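PDB 4FTD: uncharacterized protein from Bacteroides eggerthii, which is of unknown function but combines an immunoglobulin-like domain with a six-bladed beta-propeller and may take part in carbohydrate metabolism. Local coordinates for residues Tyr137-Ser142 / Asn407-Ala412; Tyr311-Ile316 / Glu325-Lys330; Val320-Glu325 / Thr380-Leu385; Glu329-Lys334 / Lys387-Glu392; Ala336-Ala341 / Ala362-Ser367. One frame throughout, in Å; residues are numbered along the deposited sequence.

In the fold
Past the N-terminal immunoglobulin-like domain, the chain enters the six-bladed propeller. Contact 1 closes the longest loop of the five, bringing strand 138-143 of one blade to the segment 407-412 just before strand 412-420. The other four contacts nest inside that loop. Contact 2 closes a short loop within the four-stranded blade 300-332. Contact 3 crosses contact 2 along the chain and packs strand 318-323 against helix 381-390. Contact 4 crosses contact 3 and fixes the same helix beside the outer strand 329-332. Contact 5 lies within the loops of both contacts 3 and 4, and it joins two loops of the next blade. It also touches contact 1 through Val-340 and Ala-412.

Contact 1 of 5, residues Tyr137-Ser142 / Asn407-Ala412; sequences YTRCAS and NGNALA
The guanidinium of Arg-139 lies flat over Asn-409. Asn-409 CB sits under the centre of the group, 3.9 Å from Arg-139 CZ. The guanidinium and amide planes are 24° apart, so the two flat groups stack while their side chains cross at about a right angle. Arg-139 CG stands anti to its carbonyl carbon (chi1 -60°), and the extended chain beyond it carries the guanidinium out over the asparagine. The tightest approach is at the backbone: Leu-411 CB comes to 3.3 Å from Arg-139 O. Arg-139 CB and Leu-411 CB lie 4.3 Å apart. The looser end is at Gly-408, which is exposed and does not touch 137-142. There Asn-407 OD1 accepts from Asn-409 N at 2.8 Å, in the carbonyl plane, and closes an Asx turn. This turn helps set the backbone that presents Asn-409. No hydrogen bond joins the two segments directly. Their polar ends meet through Asn-136 instead, whose O takes Arg-139 NE and whose ND2 gives to Asn-409 OD1. Asn-409 ND2 binds Gln-437. The contact joins strand 138-143, the first strand, at one edge, of its four-stranded blade, to the loop leading into strand 412-420 of another blade. Tyr-190, Asn-193 and Met-194 of strand 190-198 pack on Arg-139, and Met-194 also reaches Leu-411.

Contact 2 of 5, residues Tyr311-Ile316 / Glu325-Lys330; sequences YLWSGI and ESLGEK
Tyr-311 opens the contact by lying alongside Glu-325, the two side chains pointing the same way. Its CE1 comes to 3.5 Å from Glu-325 CB, and the ring and carboxylate planes are 66° apart. A water links their polar ends: it lies 2.6 Å from Tyr-311 OH and donates to Glu-325 OE1 at 2.8 Å. The other carboxylate oxygen, Glu-325 OE2, makes a salt bridge to Lys-273. The carboxylate is thus held on both oxygens.

Two residues on, Trp-313 turns its indole toward the loop, with CG anti to the backbone N (chi1 173°). Leu-327 CD2 sits squarely over the six-membered ring, 4.0 Å from its centroid and 4° off the normal. This is a CH-pi contact, made by one methyl branch of a side chain that crosses the indole at about a right angle. At the ring edge, Glu-329 OE2 lies 3.8 Å from Trp-313 CZ3. The carboxylate is nearly perpendicular to the indole, and OE2 also makes a salt bridge to Lys-293. Trp-313 NE1 is satisfied by Thr-300 OG1.

The two segments belong to one four-stranded propeller blade. Strand 318-323 runs between strands 311-315 and 329-332, and the loop 324-328 folds back over one face of the sheet. Val-302 of strand 300-304 packs on Tyr-311, Trp-313 and Leu-327, while Phe-262 and Phe-271 bring their rings to Tyr-311 and Trp-313 from the preceding blade.

Contact 3 of 5, residues Val320-Glu325 / Thr380-Leu385; sequences VTLVDE and TIEDAL
Leu-322 reaches across to the helix with both of its methyl branches. CD1 meets Ile-381 CG2 at 3.6 Å. CD2 lies 3.5 Å from Glu-382 CB, so the aliphatic base of the glutamate serves as part of the apolar surface. Further back on the same side chain, Leu-322 CB touches Leu-385 CD1 at 4.1 Å. One leucine thus meets three residues at the start of the helix, Ile-381, Glu-382 and Leu-385. Its CG is anti to the backbone N (chi1 -178°), which sends the fork toward the helix. Ile-381 meets it with its CG2 branch.

The arrangement is a helix packed on a strand of a beta-propeller blade. Strand 318-323 lies inside its four-stranded sheet, and the helix 381-390 belongs to the link between strands 369-374 and 398-401 of the next blade. The two short axes run close to antiparallel, 153° apart, at 9.7 Å.

The start of the helix is fixed by a capping box. Thr-380 OG1 accepts from Asp-383 N at 3.1 Å, and Asp-383 OD2 accepts in return from Thr-380 N at 3.2 Å. The return bond comes to the anti side of the carboxylate, 27° out of its plane. Farther out, Glu-382 OE2 makes a salt bridge to Lys-386. On the strand side, Leu-312 of the adjacent strand packs on Leu-322 and Val-320, and Gln-310 touches both Leu-322 and Ile-381.

Contact 4 of 5, residues Glu329-Lys334 / Lys387-Glu392; sequences EKYKSK and KFDEGE
Asp-389 OD2 is gripped by two hydrogen bonds, one from Tyr-331 OH at 2.7 Å and one from a water, also at 2.7 Å. The same water donates to Lys-332 O and so ties the carboxylate to the strand backbone. The tyrosine hydroxyl reaches OD2 on the anti side, 25° out of the carboxylate plane. Tyr-331 and Asp-389 come at each other from opposite directions. The tyrosine has CG anti to the backbone N (chi1 -175°), which carries its hydroxyl across to the helix.

The second oxygen has its own donor. Lys-334 N gives to Asp-389 OD1 at 2.9 Å on the syn side, with an N-H...O angle of 151°. Both carboxylate oxygens are therefore held, and the group is unlikely to swing. Ser-333 CA also lies against Asp-389 OD2. The extended chain of Lys-334 then runs obliquely past the aspartate, with its CG 3.4 Å from Asp-389 OD1. Its NZ ends on Asp-389 O at 2.9 Å, above the carbonyl plane and not on a lone pair. That carbonyl also accepts from His-394 NE2. Lys-334 NZ stays 5.4 Å from Asp-389 OD1, and its charge may still make the carboxylate more acidic.

The contact fastens the last turn of helix 381-390 to strand 329-332 and the residues after it. That strand is the outermost of its blade and pairs with strand 318-323, with a classic beta bulge where Lys-330 and Tyr-331 both face Leu-322. Leu-385, one turn earlier in the helix, packs on Tyr-331 and Ser-333.

Contact 5 of 5, residues Ala336-Ala341 / Ala362-Ser367; sequences AGEAVA and AASKAS
The carboxylate of Glu-338 is the flat group of this contact, and Ser-364 approaches it from above its plane. Ser-364 OG donates to Glu-338 OE2 at 2.8 Å, 45° out of the plane. Ala-366 CB packs against the same group, 3.7 Å from Glu-338 CD. It also lies 4.0 Å from Glu-338 CB, so one methyl touches the glutamate both at its base and at its carboxylate. The chain of Glu-338 is extended beyond CG, and this carries the carboxylate over to the serine.

Ser-364 OG stands anti to the backbone N (chi1 171°), which puts it between the carboxylate and Ala-366 N. Besides donating to the glutamate, Ser-364 OG accepts from Ala-366 N at 2.9 Å in a nearly straight bond, 170°, which closes an ST turn. That turn holds Ala-366 and Ser-364 against Glu-338. The other oxygen, Glu-338 OE1, accepts from Gln-360 N.

At the backbone, Ala-366 CB touches Gly-337 O at 3.8 Å. A water joins the two segments there, donating to Gly-337 O at 2.6 Å and accepting from Ser-367 N. Gly-337 and Glu-338 have positive phi and are the central residues of a type I' beta turn, from Ala-336 to Ala-339. The arrangement is a surface contact between two loops of one propeller blade: a tight turn leading into strand 339-340, met by an ST turn in the connection between strands 350-357 and 369-374.

Contact 1 of 5, residues Tyr137-Ser142 / Asn407-Ala412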
# COMPACT_ATOMS: atom_id res chain seq x y z
N TYR A 137 -23.03 -9.54 -9.30
CA TYR A 137 -22.51 -10.57 -10.23
C TYR A 137 -21.00 -10.47 -10.45
O TYR A 137 -20.43 -11.33 -11.07
CB TYR A 137 -23.31 -10.58 -11.55
CG TYR A 137 -24.59 -11.32 -11.36
CD1 TYR A 137 -25.63 -10.75 -10.65
CD2 TYR A 137 -24.75 -12.62 -11.81
CE1 TYR A 137 -26.82 -11.43 -10.43
CE2 TYR A 137 -25.94 -13.33 -11.59
CZ TYR A 137 -26.96 -12.73 -10.88
OH TYR A 137 -28.17 -13.37 -10.67
N THR A 138 -20.37 -9.43 -9.92
CA THR A 138 -18.90 -9.33 -9.93
C THR A 138 -18.50 -9.04 -8.50
O THR A 138 -18.89 -8.03 -7.94
CB THR A 138 -18.40 -8.15 -10.80
OG1 THR A 138 -18.79 -8.32 -12.16
CG2 THR A 138 -16.87 -8.02 -10.71
N ARG A 139 -17.73 -9.95 -7.91
CA ARG A 139 -17.32 -9.86 -6.48
C ARG A 139 -15.82 -9.81 -6.28
O ARG A 139 -15.32 -9.79 -5.16
CB ARG A 139 -17.90 -11.05 -5.73
CG ARG A 139 -19.40 -11.06 -5.79
CD ARG A 139 -20.02 -12.14 -4.93
NE ARG A 139 -21.48 -12.11 -5.17
CZ ARG A 139 -22.37 -12.82 -4.48
NH1 ARG A 139 -21.98 -13.59 -3.50
NH2 ARG A 139 -23.65 -12.77 -4.78
N CYS A 140 -15.08 -9.73 -7.38
CA CYS A 140 -13.65 -9.74 -7.30
C CYS A 140 -12.98 -9.06 -8.48
O CYS A 140 -13.37 -9.27 -9.61
CB CYS A 140 -13.17 -11.17 -7.28
SG CYS A 140 -11.42 -11.46 -6.88
N ALA A 141 -11.93 -8.32 -8.17
CA ALA A 141 -11.02 -7.72 -9.12
C ALA A 141 -9.61 -7.80 -8.53
O ALA A 141 -9.44 -7.85 -7.31
CB ALA A 141 -11.45 -6.25 -9.45
N SER A 142 -8.61 -7.86 -9.39
CA SER A 142 -7.23 -7.94 -8.99
C SER A 142 -6.37 -7.08 -9.96
O SER A 142 -6.84 -6.71 -11.02
CB SER A 142 -6.78 -9.41 -8.98
OG SER A 142 -5.42 -9.57 -8.59
N ASN A 407 -23.70 -3.83 2.02
CA ASN A 407 -24.49 -4.85 1.33
C ASN A 407 -24.17 -6.23 1.90
O ASN A 407 -23.27 -6.40 2.75
CB ASN A 407 -24.27 -4.76 -0.21
CG ASN A 407 -22.85 -5.04 -0.62
OD1 ASN A 407 -22.35 -6.13 -0.33
ND2 ASN A 407 -22.20 -4.10 -1.36
N GLY A 408 -24.92 -7.23 1.44
CA GLY A 408 -24.76 -8.60 1.94
C GLY A 408 -23.65 -9.41 1.28
O GLY A 408 -23.48 -10.54 1.63
N ASN A 409 -22.87 -8.83 0.36
CA ASN A 409 -21.84 -9.58 -0.36
C ASN A 409 -20.63 -8.66 -0.62
O ASN A 409 -20.21 -8.49 -1.76
CB ASN A 409 -22.44 -10.19 -1.64
CG ASN A 409 -23.30 -9.22 -2.40
OD1 ASN A 409 -24.49 -9.44 -2.57
ND2 ASN A 409 -22.72 -8.07 -2.79
N ALA A 410 -20.08 -8.13 0.47
CA ALA A 410 -19.13 -7.03 0.46
C ALA A 410 -17.68 -7.52 0.30
O ALA A 410 -16.76 -7.11 1.04
CB ALA A 410 -19.33 -6.18 1.73
N LEU A 411 -17.46 -8.37 -0.69
CA LEU A 411 -16.13 -8.89 -0.96
C LEU A 411 -15.28 -7.71 -1.49
O LEU A 411 -15.76 -6.87 -2.32
CB LEU A 411 -16.13 -10.10 -1.93
CG LEU A 411 -16.62 -11.46 -1.35
CD1 LEU A 411 -15.77 -11.92 -0.16
CD2 LEU A 411 -18.10 -11.42 -1.02
N ALA A 412 -14.07 -7.62 -0.94
CA ALA A 412 -13.10 -6.55 -1.24
C ALA A 412 -11.72 -7.15 -1.43
O ALA A 412 -11.39 -8.15 -0.79
CB ALA A 412 -13.05 -5.49 -0.14

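Contact 2 of 5, residues Tyr311-Ile316 / Glu325-Lys330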
# COMPACT_ATOMS: atom_id res chain seq x y z
N TYR A 311 1.46 -14.77 8.52
CA TYR A 311 0.36 -14.26 7.69
C TYR A 311 -0.47 -13.29 8.50
O TYR A 311 -0.42 -13.31 9.75
CB TYR A 311 -0.56 -15.41 7.24
CG TYR A 311 0.13 -16.45 6.38
CD1 TYR A 311 1.08 -17.34 6.93
CD2 TYR A 311 -0.13 -16.53 5.02
CE1 TYR A 311 1.74 -18.26 6.13
CE2 TYR A 311 0.52 -17.46 4.22
CZ TYR A 311 1.45 -18.32 4.77
OH TYR A 311 2.10 -19.21 3.96
N LEU A 312 -1.25 -12.46 7.80
CA LEU A 312 -2.18 -11.57 8.46
C LEU A 312 -3.57 -12.07 8.10
O LEU A 312 -3.87 -12.31 6.96
CB LEU A 312 -1.98 -10.12 8.06
CG LEU A 312 -0.71 -9.39 8.45
CD1 LEU A 312 -0.86 -7.95 7.98
CD2 LEU A 312 -0.48 -9.47 9.97
N TRP A 313 -4.39 -12.28 9.11
CA TRP A 313 -5.77 -12.69 8.95
C TRP A 313 -6.66 -11.57 9.45
O TRP A 313 -6.42 -11.01 10.51
CB TRP A 313 -6.02 -13.94 9.78
CG TRP A 313 -7.43 -14.42 9.88
CD1 TRP A 313 -8.40 -14.37 8.91
CD2 TRP A 313 -8.01 -15.13 10.98
NE1 TRP A 313 -9.55 -14.95 9.35
CE2 TRP A 313 -9.34 -15.45 10.60
CE3 TRP A 313 -7.55 -15.50 12.25
CZ2 TRP A 313 -10.22 -16.12 11.45
CZ3 TRP A 313 -8.43 -16.19 13.10
CH2 TRP A 313 -9.75 -16.50 12.70
N SER A 314 -7.66 -11.22 8.65
CA SER A 314 -8.71 -10.34 9.11
C SER A 314 -10.04 -10.69 8.45
O SER A 314 -10.11 -11.47 7.45
CB SER A 314 -8.36 -8.86 8.92
OG SER A 314 -8.59 -8.42 7.59
N GLY A 315 -11.09 -10.12 9.05
CA GLY A 315 -12.48 -10.30 8.63
C GLY A 315 -13.35 -9.18 9.17
O GLY A 315 -12.86 -8.23 9.82
N ILE A 316 -14.64 -9.30 8.94
CA ILE A 316 -15.59 -8.26 9.29
C ILE A 316 -15.53 -7.90 10.76
O ILE A 316 -15.46 -6.72 11.10
CB ILE A 316 -17.04 -8.58 8.80
CG1 ILE A 316 -17.05 -8.73 7.25
CG2 ILE A 316 -18.00 -7.48 9.20
CD1 ILE A 316 -16.53 -7.54 6.45
N GLU A 325 1.19 -20.36 9.81
CA GLU A 325 0.55 -20.92 8.59
C GLU A 325 -0.62 -21.91 8.87
O GLU A 325 -1.27 -22.36 7.94
CB GLU A 325 1.55 -21.48 7.57
CG GLU A 325 2.18 -22.85 7.88
CD GLU A 325 2.83 -23.46 6.64
OE1 GLU A 325 3.45 -22.72 5.86
OE2 GLU A 325 2.73 -24.68 6.44
N SER A 326 -0.88 -22.22 10.14
CA SER A 326 -2.05 -23.01 10.58
C SER A 326 -3.13 -22.15 11.19
O SER A 326 -4.05 -22.66 11.82
CB SER A 326 -1.59 -24.04 11.63
OG SER A 326 -0.75 -24.96 10.98
N LEU A 327 -3.00 -20.83 11.01
CA LEU A 327 -3.91 -19.85 11.56
C LEU A 327 -3.87 -19.76 13.10
O LEU A 327 -4.81 -19.25 13.71
CB LEU A 327 -5.34 -20.10 11.06
CG LEU A 327 -5.96 -18.91 10.37
CD1 LEU A 327 -5.28 -18.76 9.01
CD2 LEU A 327 -7.46 -19.14 10.23
N GLY A 328 -2.80 -20.25 13.72
CA GLY A 328 -2.62 -20.07 15.16
C GLY A 328 -2.33 -18.60 15.43
O GLY A 328 -1.44 -18.03 14.79
N GLU A 329 -3.07 -17.99 16.37
CA GLU A 329 -3.01 -16.55 16.62
C GLU A 329 -1.76 -16.14 17.37
O GLU A 329 -1.51 -16.64 18.43
CB GLU A 329 -4.31 -16.05 17.32
CG GLU A 329 -5.56 -16.23 16.42
CD GLU A 329 -6.84 -15.57 16.94
OE1 GLU A 329 -6.79 -14.41 17.42
OE2 GLU A 329 -7.92 -16.21 16.85
N LYS A 330 -0.95 -15.27 16.78
CA LYS A 330 0.30 -14.77 17.38
C LYS A 330 0.06 -13.40 17.99
O LYS A 330 0.56 -13.13 19.06
CB LYS A 330 1.46 -14.70 16.35
CG LYS A 330 2.47 -15.84 16.40
CD LYS A 330 1.86 -17.24 16.28
CE LYS A 330 2.89 -18.34 16.56
NZ LYS A 330 2.27 -19.59 17.06
O HOH W 1 4.27 -20.18 5.12

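Contact 3 of 5, residues Val320-Glu325 / Thr380-Leu385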
# COMPACT_ATOMS: atom_id res chain seq x y z
N VAL A 320 -7.15 -7.17 12.26
CA VAL A 320 -5.92 -7.65 11.61
C VAL A 320 -5.07 -8.35 12.68
O VAL A 320 -4.69 -7.75 13.70
CB VAL A 320 -5.15 -6.49 10.92
CG1 VAL A 320 -3.80 -6.95 10.41
CG2 VAL A 320 -5.99 -5.92 9.76
N THR A 321 -4.83 -9.64 12.46
CA THR A 321 -4.16 -10.52 13.42
C THR A 321 -3.02 -11.25 12.73
O THR A 321 -3.20 -11.86 11.66
CB THR A 321 -5.18 -11.57 13.98
OG1 THR A 321 -6.32 -10.92 14.58
CG2 THR A 321 -4.53 -12.52 14.97
N LEU A 322 -1.85 -11.22 13.35
CA LEU A 322 -0.70 -11.97 12.90
C LEU A 322 -0.94 -13.43 13.34
O LEU A 322 -1.22 -13.69 14.51
CB LEU A 322 0.58 -11.42 13.55
CG LEU A 322 1.92 -12.05 13.17
CD1 LEU A 322 2.18 -11.78 11.71
CD2 LEU A 322 3.08 -11.52 14.03
N VAL A 323 -0.81 -14.36 12.39
CA VAL A 323 -0.99 -15.81 12.63
C VAL A 323 0.10 -16.64 11.95
O VAL A 323 0.77 -16.17 11.06
CB VAL A 323 -2.38 -16.27 12.10
CG1 VAL A 323 -3.50 -15.47 12.77
CG2 VAL A 323 -2.46 -16.11 10.59
N ASP A 324 0.29 -17.88 12.40
CA ASP A 324 1.22 -18.82 11.74
C ASP A 324 0.53 -19.46 10.54
O ASP A 324 -0.63 -19.13 10.25
CB ASP A 324 1.78 -19.87 12.75
CG ASP A 324 0.70 -20.75 13.36
OD1 ASP A 324 -0.33 -21.05 12.69
OD2 ASP A 324 0.90 -21.16 14.53
N GLU A 325 1.19 -20.36 9.81
CA GLU A 325 0.55 -20.92 8.59
C GLU A 325 -0.62 -21.91 8.87
O GLU A 325 -1.27 -22.36 7.94
CB GLU A 325 1.55 -21.48 7.57
CG GLU A 325 2.18 -22.85 7.88
CD GLU A 325 2.83 -23.46 6.64
OE1 GLU A 325 3.45 -22.72 5.86
OE2 GLU A 325 2.73 -24.68 6.44
N THR A 380 10.28 -6.63 13.51
CA THR A 380 9.46 -7.65 12.87
C THR A 380 8.04 -7.11 12.69
O THR A 380 7.67 -6.06 13.22
CB THR A 380 9.43 -8.89 13.75
OG1 THR A 380 8.75 -8.56 14.97
CG2 THR A 380 10.87 -9.35 14.08
N ILE A 381 7.22 -7.85 11.95
CA ILE A 381 5.85 -7.43 11.75
C ILE A 381 5.10 -7.40 13.11
O ILE A 381 4.30 -6.49 13.35
CB ILE A 381 5.12 -8.27 10.65
CG1 ILE A 381 3.73 -7.67 10.36
CG2 ILE A 381 5.06 -9.75 11.03
CD1 ILE A 381 3.76 -6.25 9.82
N GLU A 382 5.40 -8.36 13.99
CA GLU A 382 4.79 -8.37 15.34
C GLU A 382 5.19 -7.12 16.14
O GLU A 382 4.35 -6.51 16.79
CB GLU A 382 5.15 -9.63 16.12
CG GLU A 382 4.51 -9.65 17.51
CD GLU A 382 4.61 -10.96 18.25
OE1 GLU A 382 4.72 -12.02 17.61
OE2 GLU A 382 4.54 -10.93 19.50
N ASP A 383 6.46 -6.75 16.08
CA ASP A 383 6.93 -5.50 16.72
C ASP A 383 6.20 -4.30 16.12
O ASP A 383 5.77 -3.40 16.85
CB ASP A 383 8.44 -5.29 16.53
CG ASP A 383 9.29 -6.33 17.24
OD1 ASP A 383 8.92 -6.78 18.34
OD2 ASP A 383 10.35 -6.70 16.68
N ALA A 384 6.06 -4.29 14.80
CA ALA A 384 5.42 -3.15 14.12
C ALA A 384 3.95 -3.01 14.55
O ALA A 384 3.50 -1.91 14.86
CB ALA A 384 5.58 -3.27 12.62
N LEU A 385 3.22 -4.13 14.62
CA LEU A 385 1.82 -4.12 15.05
C LEU A 385 1.71 -3.67 16.52
O LEU A 385 0.83 -2.90 16.86
CB LEU A 385 1.15 -5.47 14.84
CG LEU A 385 0.99 -5.90 13.37
CD1 LEU A 385 0.63 -7.37 13.26
CD2 LEU A 385 -0.06 -5.04 12.69

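Contact 4 of 5, residues Glu329-Lys334 / Lys387-Glu392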
# COMPACT_ATOMS: atom_id res chain seq x y z
N GLU A 329 -3.07 -17.99 16.37
CA GLU A 329 -3.01 -16.55 16.62
C GLU A 329 -1.76 -16.14 17.37
O GLU A 329 -1.51 -16.64 18.43
CB GLU A 329 -4.31 -16.05 17.32
CG GLU A 329 -5.56 -16.23 16.42
CD GLU A 329 -6.84 -15.57 16.94
OE1 GLU A 329 -6.79 -14.41 17.42
OE2 GLU A 329 -7.92 -16.21 16.85
N LYS A 330 -0.95 -15.27 16.78
CA LYS A 330 0.30 -14.77 17.38
C LYS A 330 0.06 -13.40 17.99
O LYS A 330 0.56 -13.13 19.06
CB LYS A 330 1.46 -14.70 16.35
CG LYS A 330 2.47 -15.84 16.40
CD LYS A 330 1.86 -17.24 16.28
CE LYS A 330 2.89 -18.34 16.56
NZ LYS A 330 2.27 -19.59 17.06
N TYR A 331 -0.66 -12.50 17.30
CA TYR A 331 -0.92 -11.17 17.85
C TYR A 331 -2.13 -10.50 17.20
O TYR A 331 -2.14 -10.29 16.02
CB TYR A 331 0.33 -10.26 17.71
CG TYR A 331 0.15 -8.92 18.36
CD1 TYR A 331 0.32 -8.75 19.73
CD2 TYR A 331 -0.25 -7.81 17.61
CE1 TYR A 331 0.12 -7.52 20.34
CE2 TYR A 331 -0.46 -6.57 18.21
CZ TYR A 331 -0.28 -6.44 19.57
OH TYR A 331 -0.49 -5.23 20.15
N LYS A 332 -3.11 -10.10 18.02
CA LYS A 332 -4.30 -9.40 17.57
C LYS A 332 -4.04 -7.91 17.67
O LYS A 332 -3.80 -7.42 18.73
CB LYS A 332 -5.52 -9.78 18.42
CG LYS A 332 -6.82 -9.26 17.86
CD LYS A 332 -8.05 -9.80 18.56
CE LYS A 332 -8.34 -9.06 19.84
NZ LYS A 332 -9.79 -9.19 20.15
N SER A 333 -4.08 -7.18 16.56
CA SER A 333 -3.87 -5.72 16.57
C SER A 333 -5.19 -4.97 16.76
O SER A 333 -6.27 -5.58 16.87
CB SER A 333 -3.20 -5.25 15.28
OG SER A 333 -4.13 -5.09 14.22
N LYS A 334 -5.09 -3.65 16.77
CA LYS A 334 -6.25 -2.77 16.89
C LYS A 334 -6.78 -2.31 15.53
O LYS A 334 -7.78 -1.62 15.49
CB LYS A 334 -5.92 -1.53 17.74
CG LYS A 334 -5.62 -1.86 19.18
CD LYS A 334 -5.04 -0.64 19.90
CE LYS A 334 -4.90 -0.87 21.40
NZ LYS A 334 -4.14 0.26 22.01
N LYS A 387 3.87 -1.69 18.14
CA LYS A 387 4.21 -0.26 18.20
C LYS A 387 3.06 0.59 17.70
O LYS A 387 2.76 1.60 18.30
CB LYS A 387 5.53 0.06 17.50
CG LYS A 387 6.74 -0.48 18.27
CD LYS A 387 8.08 0.09 17.81
CE LYS A 387 9.23 -0.24 18.77
NZ LYS A 387 9.58 -1.69 18.72
N PHE A 388 2.37 0.14 16.64
CA PHE A 388 1.17 0.81 16.16
C PHE A 388 0.16 0.89 17.31
O PHE A 388 -0.25 1.98 17.72
CB PHE A 388 0.56 0.10 14.94
CG PHE A 388 -0.71 0.72 14.44
CD1 PHE A 388 -0.69 1.78 13.54
CD2 PHE A 388 -1.95 0.26 14.90
CE1 PHE A 388 -1.87 2.36 13.11
CE2 PHE A 388 -3.13 0.84 14.47
CZ PHE A 388 -3.10 1.89 13.57
N ASP A 389 -0.20 -0.26 17.86
CA ASP A 389 -1.19 -0.33 18.95
C ASP A 389 -0.89 0.58 20.12
O ASP A 389 -1.79 1.21 20.65
CB ASP A 389 -1.37 -1.76 19.45
CG ASP A 389 -2.20 -2.65 18.47
OD1 ASP A 389 -2.71 -2.14 17.43
OD2 ASP A 389 -2.35 -3.85 18.78
N GLU A 390 0.38 0.62 20.52
CA GLU A 390 0.86 1.45 21.63
C GLU A 390 0.87 2.95 21.35
O GLU A 390 0.77 3.72 22.29
CB GLU A 390 2.26 1.01 22.06
CG GLU A 390 2.25 -0.37 22.71
CD GLU A 390 3.60 -1.08 22.69
OE1 GLU A 390 4.63 -0.47 22.31
OE2 GLU A 390 3.61 -2.27 23.06
N GLY A 391 0.99 3.38 20.09
CA GLY A 391 1.00 4.82 19.76
C GLY A 391 -0.33 5.50 20.03
O GLY A 391 -1.35 4.83 20.25
N GLU A 392 -0.32 6.83 19.99
CA GLU A 392 -1.52 7.63 20.28
C GLU A 392 -2.42 7.68 19.04
O GLU A 392 -3.64 7.62 19.16
CB GLU A 392 -1.15 9.04 20.81
O HOH W 2 -4.40 -4.90 20.23

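Contact 5 of 5, residues Ala336-Ala341 / Ala362-Ser367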
# COMPACT_ATOMS: atom_id res chain seq x y z
N ALA A 336 -9.03 -2.54 12.72
CA ALA A 336 -10.34 -3.19 12.58
C ALA A 336 -11.16 -2.37 11.58
O ALA A 336 -10.69 -2.13 10.49
CB ALA A 336 -11.04 -3.29 13.94
N GLY A 337 -12.37 -1.96 11.93
CA GLY A 337 -13.24 -1.21 10.99
C GLY A 337 -13.63 -1.94 9.70
O GLY A 337 -13.91 -1.31 8.66
N GLU A 338 -13.69 -3.28 9.79
CA GLU A 338 -14.00 -4.20 8.70
C GLU A 338 -12.92 -4.23 7.60
O GLU A 338 -13.24 -4.54 6.45
CB GLU A 338 -15.39 -3.92 8.07
CG GLU A 338 -16.53 -3.80 9.09
CD GLU A 338 -17.91 -3.80 8.43
OE1 GLU A 338 -18.04 -4.16 7.24
OE2 GLU A 338 -18.87 -3.41 9.12
N ALA A 339 -11.67 -3.91 7.98
CA ALA A 339 -10.50 -4.05 7.13
C ALA A 339 -10.35 -5.52 6.78
O ALA A 339 -10.33 -6.41 7.63
CB ALA A 339 -9.25 -3.54 7.82
N VAL A 340 -10.31 -5.76 5.49
CA VAL A 340 -10.11 -7.07 4.90
C VAL A 340 -8.99 -6.96 3.85
O VAL A 340 -8.41 -5.89 3.63
CB VAL A 340 -11.43 -7.68 4.31
CG1 VAL A 340 -12.49 -7.85 5.43
CG2 VAL A 340 -12.00 -6.87 3.16
N ALA A 341 -8.61 -8.09 3.29
CA ALA A 341 -7.48 -8.20 2.35
C ALA A 341 -6.17 -7.50 2.84
O ALA A 341 -5.59 -6.72 2.12
CB ALA A 341 -7.92 -7.69 0.98
N ALA A 362 -26.26 -4.12 5.53
CA ALA A 362 -26.90 -2.85 5.20
C ALA A 362 -26.67 -1.77 6.25
O ALA A 362 -26.65 -0.61 5.90
CB ALA A 362 -28.38 -3.06 4.97
N ALA A 363 -26.48 -2.16 7.52
CA ALA A 363 -26.28 -1.21 8.63
C ALA A 363 -24.81 -0.89 8.89
O ALA A 363 -24.48 -0.08 9.73
CB ALA A 363 -26.93 -1.76 9.89
N SER A 364 -23.90 -1.50 8.15
CA SER A 364 -22.48 -1.26 8.41
C SER A 364 -22.07 0.21 8.31
O SER A 364 -22.49 0.92 7.42
CB SER A 364 -21.60 -2.00 7.42
OG SER A 364 -20.28 -1.53 7.64
N LYS A 365 -21.20 0.62 9.22
CA LYS A 365 -20.66 1.95 9.25
C LYS A 365 -19.20 1.92 8.79
O LYS A 365 -18.49 2.86 9.05
CB LYS A 365 -20.84 2.56 10.66
CG LYS A 365 -22.31 2.70 11.10
CD LYS A 365 -22.46 2.93 12.60
CE LYS A 365 -23.88 3.26 13.04
NZ LYS A 365 -24.44 4.40 12.27
N ALA A 366 -18.75 0.87 8.09
CA ALA A 366 -17.38 0.81 7.60
C ALA A 366 -17.13 2.00 6.65
O ALA A 366 -18.03 2.45 5.95
CB ALA A 366 -17.11 -0.52 6.87
N SER A 367 -15.90 2.49 6.61
CA SER A 367 -15.54 3.58 5.66
C SER A 367 -15.72 3.22 4.15
O SER A 367 -15.85 4.11 3.29
CB SER A 367 -14.09 4.04 5.92
OG SER A 367 -13.18 2.95 5.66
O HOH W 3 -14.12 1.28 8.57